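Local coordinates for protein subtilase cytotoxin, subunit B (Escherichia coli, PDB 3DWA) that forms the pentameric B-subunit of an AB5 toxin and probably recognises host-cell glycans, including a non-human one, at residues 74-79 against 98-103. Residues are numbered along the deposited sequence; the frame is centred on the assembly and turned at random.
Sequences VRIYYE and VGLSTC
R75 and S101 form an antiparallel hydrogen-bonded pair where strands 74-79 and 98-102 run at 166°, their axes 4.6 Å apart: R75 N donates to S101 O at 2.9 Å, and S101 N returns a longer bond to R75 O, in the carbonyl plane. Near the other end V98 N reaches Y77 O at 2.8 Å while Y77 N donates to G99 O from well above the carbonyl plane; V98 and G99 thus both face Y77, a classic beta bulge. The Y77 ring, its CG anti to the carbonyl carbon (chi1 -65°), turns its CD2 edge onto G99 of 98-102, CD2 3.3 Å from G99 C. Glycine admits this close edge approach, since it has no side chain there. S101 OG also lies at the ring edge, 3.5 Å from Y77 CE2, while R75 CG sits over one ring face near the rim. On the other side of the sheet I76 and L100 run side by side, I76 CG1 touching L100 CD2 at 3.9 Å, and L100 packs on F67 of helix 57-70. C103 SG, disulfide-bonded to C109, lies 3.5 Å from R75 N. Y77 OH bonds P112 O, and S101 OG bonds both F110 O and H20 ND1 of a neighbouring subunit, so the hydroxyls of these two buried residues join one strand pair to the C-terminal tail and to the next subunit.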
ATOM      1  N   VAL C  74      -9.662  15.938  11.630  1.00 19.06           N
ATOM      2  CA  VAL C  74      -8.283  16.198  11.181  1.00 19.67           C
ATOM      3  C   VAL C  74      -8.150  17.687  10.772  1.00 20.27           C
ATOM      4  O   VAL C  74      -9.159  18.393  10.613  1.00 20.42           O
ATOM      5  CB  VAL C  74      -7.833  15.233  10.023  1.00 19.22           C
ATOM      6  CG1 VAL C  74      -7.947  13.763  10.508  1.00 18.74           C
ATOM      7  CG2 VAL C  74      -8.690  15.454   8.743  1.00 16.92           C
ATOM      8  N   ARG C  75      -6.916  18.158  10.667  1.00 20.25           N
ATOM      9  CA  ARG C  75      -6.627  19.483  10.146  1.00 20.06           C
ATOM     10  C   ARG C  75      -6.244  19.292   8.707  1.00 20.78           C
ATOM     11  O   ARG C  75      -5.413  18.433   8.417  1.00 19.56           O
ATOM     12  CB  ARG C  75      -5.442  20.090  10.885  1.00 19.60           C
ATOM     13  CG  ARG C  75      -4.932  21.421  10.303  1.00 19.64           C
ATOM     14  CD  ARG C  75      -3.985  22.077  11.259  1.00 20.72           C
ATOM     15  NE  ARG C  75      -4.637  22.574  12.477  1.00 24.88           N
ATOM     16  CZ  ARG C  75      -3.964  23.038  13.545  1.00 26.00           C
ATOM     17  NH1 ARG C  75      -2.628  23.067  13.544  1.00 24.85           N
ATOM     18  NH2 ARG C  75      -4.615  23.468  14.625  1.00 22.81           N
ATOM     19  N   ILE C  76      -6.866  20.082   7.832  1.00 20.96           N
ATOM     20  CA  ILE C  76      -6.523  20.168   6.425  1.00 22.57           C
ATOM     21  C   ILE C  76      -5.723  21.439   6.237  1.00 23.34           C
ATOM     22  O   ILE C  76      -6.184  22.519   6.612  1.00 22.79           O
ATOM     23  CB  ILE C  76      -7.810  20.166   5.504  1.00 23.66           C
ATOM     24  CG1 ILE C  76      -8.249  18.721   5.196  1.00 26.57           C
ATOM     25  CG2 ILE C  76      -7.518  20.714   4.129  1.00 23.99           C
ATOM     26  CD1 ILE C  76      -8.716  17.945   6.349  1.00 33.45           C
ATOM     27  N   TYR C  77      -4.522  21.301   5.672  1.00 22.74           N
ATOM     28  CA  TYR C  77      -3.678  22.433   5.266  1.00 22.40           C
ATOM     29  C   TYR C  77      -3.764  22.628   3.782  1.00 22.92           C
ATOM     30  O   TYR C  77      -3.575  21.677   3.016  1.00 22.37           O
ATOM     31  CB  TYR C  77      -2.227  22.134   5.560  1.00 21.01           C
ATOM     32  CG  TYR C  77      -1.856  21.992   6.989  1.00 18.81           C
ATOM     33  CD1 TYR C  77      -1.381  23.084   7.718  1.00 15.72           C
ATOM     34  CD2 TYR C  77      -1.931  20.751   7.627  1.00 17.79           C
ATOM     35  CE1 TYR C  77      -0.992  22.921   9.069  1.00 16.05           C
ATOM     36  CE2 TYR C  77      -1.550  20.590   8.944  1.00 17.77           C
ATOM     37  CZ  TYR C  77      -1.068  21.680   9.654  1.00 19.40           C
ATOM     38  OH  TYR C  77      -0.716  21.490  10.962  1.00 20.36           O
ATOM     39  N   TYR C  78      -4.034  23.863   3.352  1.00 23.64           N
ATOM     40  CA  TYR C  78      -4.318  24.120   1.950  1.00 24.81           C
ATOM     41  C   TYR C  78      -3.658  25.426   1.466  1.00 25.11           C
ATOM     42  O   TYR C  78      -3.314  26.295   2.252  1.00 25.09           O
ATOM     43  CB  TYR C  78      -5.852  24.129   1.705  1.00 24.89           C
ATOM     44  CG  TYR C  78      -6.541  25.368   2.285  1.00 25.89           C
ATOM     45  CD1 TYR C  78      -6.771  26.482   1.494  1.00 26.50           C
ATOM     46  CD2 TYR C  78      -6.905  25.429   3.625  1.00 25.57           C
ATOM     47  CE1 TYR C  78      -7.365  27.637   2.015  1.00 26.85           C
ATOM     48  CE2 TYR C  78      -7.509  26.577   4.170  1.00 24.61           C
ATOM     49  CZ  TYR C  78      -7.719  27.677   3.356  1.00 26.96           C
ATOM     50  OH  TYR C  78      -8.315  28.809   3.853  1.00 28.59           O
ATOM     51  N   GLU C  79      -3.496  25.544   0.160  1.00 26.91           N
ATOM     52  CA  GLU C  79      -3.073  26.789  -0.439  1.00 29.02           C
ATOM     53  C   GLU C  79      -4.062  27.207  -1.526  1.00 28.58           C
ATOM     54  O   GLU C  79      -4.216  26.500  -2.503  1.00 28.43           O
ATOM     55  CB  GLU C  79      -1.685  26.678  -1.017  1.00 29.15           C
ATOM     56  CG  GLU C  79      -1.363  27.866  -1.830  1.00 35.42           C
ATOM     57  CD  GLU C  79       0.081  28.161  -1.840  1.00 41.85           C
ATOM     58  OE1 GLU C  79       0.770  27.700  -2.790  1.00 43.50           O
ATOM     59  OE2 GLU C  79       0.517  28.825  -0.865  1.00 46.97           O
ATOM     60  N   VAL C  98      -1.882  20.542   1.131  1.00 21.22           N
ATOM     61  CA  VAL C  98      -0.462  20.713   1.398  1.00 21.31           C
ATOM     62  C   VAL C  98      -0.038  20.050   2.683  1.00 20.59           C
ATOM     63  O   VAL C  98       1.140  20.091   3.043  1.00 19.92           O
ATOM     64  CB  VAL C  98       0.026  22.242   1.265  1.00 21.98           C
ATOM     65  CG1 VAL C  98      -0.458  22.838  -0.042  1.00 22.38           C
ATOM     66  CG2 VAL C  98      -0.393  23.143   2.469  1.00 21.33           C
ATOM     67  N   GLY C  99      -0.984  19.398   3.355  1.00 19.87           N
ATOM     68  CA  GLY C  99      -0.683  18.769   4.621  1.00 19.65           C
ATOM     69  C   GLY C  99      -1.910  18.283   5.369  1.00 19.88           C
ATOM     70  O   GLY C  99      -3.025  18.698   5.059  1.00 19.51           O
ATOM     71  N   LEU C 100      -1.699  17.431   6.372  1.00 19.65           N
ATOM     72  CA  LEU C 100      -2.803  16.883   7.214  1.00 19.11           C
ATOM     73  C   LEU C 100      -2.250  16.581   8.590  1.00 19.91           C
ATOM     74  O   LEU C 100      -1.055  16.244   8.718  1.00 19.93           O
ATOM     75  CB  LEU C 100      -3.318  15.549   6.618  1.00 19.31           C
ATOM     76  CG  LEU C 100      -3.978  15.519   5.230  1.00 20.00           C
ATOM     77  CD1 LEU C 100      -3.931  14.141   4.561  1.00 15.84           C
ATOM     78  CD2 LEU C 100      -5.452  16.028   5.355  1.00 18.78           C
ATOM     79  N   SER C 101      -3.105  16.646   9.620  1.00 18.23           N
ATOM     80  CA  SER C 101      -2.723  16.315  10.971  1.00 17.91           C
ATOM     81  C   SER C 101      -3.906  15.706  11.725  1.00 18.76           C
ATOM     82  O   SER C 101      -5.050  16.070  11.479  1.00 17.89           O
ATOM     83  CB  SER C 101      -2.370  17.604  11.731  1.00 18.11           C
ATOM     84  OG  SER C 101      -1.106  18.094  11.329  1.00 20.80           O
ATOM     85  N   THR C 102      -3.607  14.877  12.713  1.00 18.33           N
ATOM     86  CA  THR C 102      -4.601  14.452  13.682  1.00 18.86           C
ATOM     87  C   THR C 102      -4.932  15.620  14.643  1.00 20.25           C
ATOM     88  O   THR C 102      -4.134  16.544  14.828  1.00 19.28           O
ATOM     89  CB  THR C 102      -4.069  13.262  14.463  1.00 18.42           C
ATOM     90  OG1 THR C 102      -2.863  13.648  15.122  1.00 16.30           O
ATOM     91  CG2 THR C 102      -3.780  12.084  13.490  1.00 18.83           C
ATOM     92  N   CYS C 103      -6.107  15.566  15.258  1.00 21.49           N
ATOM     93  CA  CYS C 103      -6.536  16.600  16.192  1.00 22.10           C
ATOM     94  C   CYS C 103      -6.867  16.003  17.527  1.00 22.88           C
ATOM     95  O   CYS C 103      -7.366  14.867  17.622  1.00 22.70           O
ATOM     96  CB  CYS C 103      -7.780  17.316  15.647  1.00 22.96           C
ATOM     97  SG  CYS C 103      -7.469  18.213  14.144  1.00 25.74           S
TER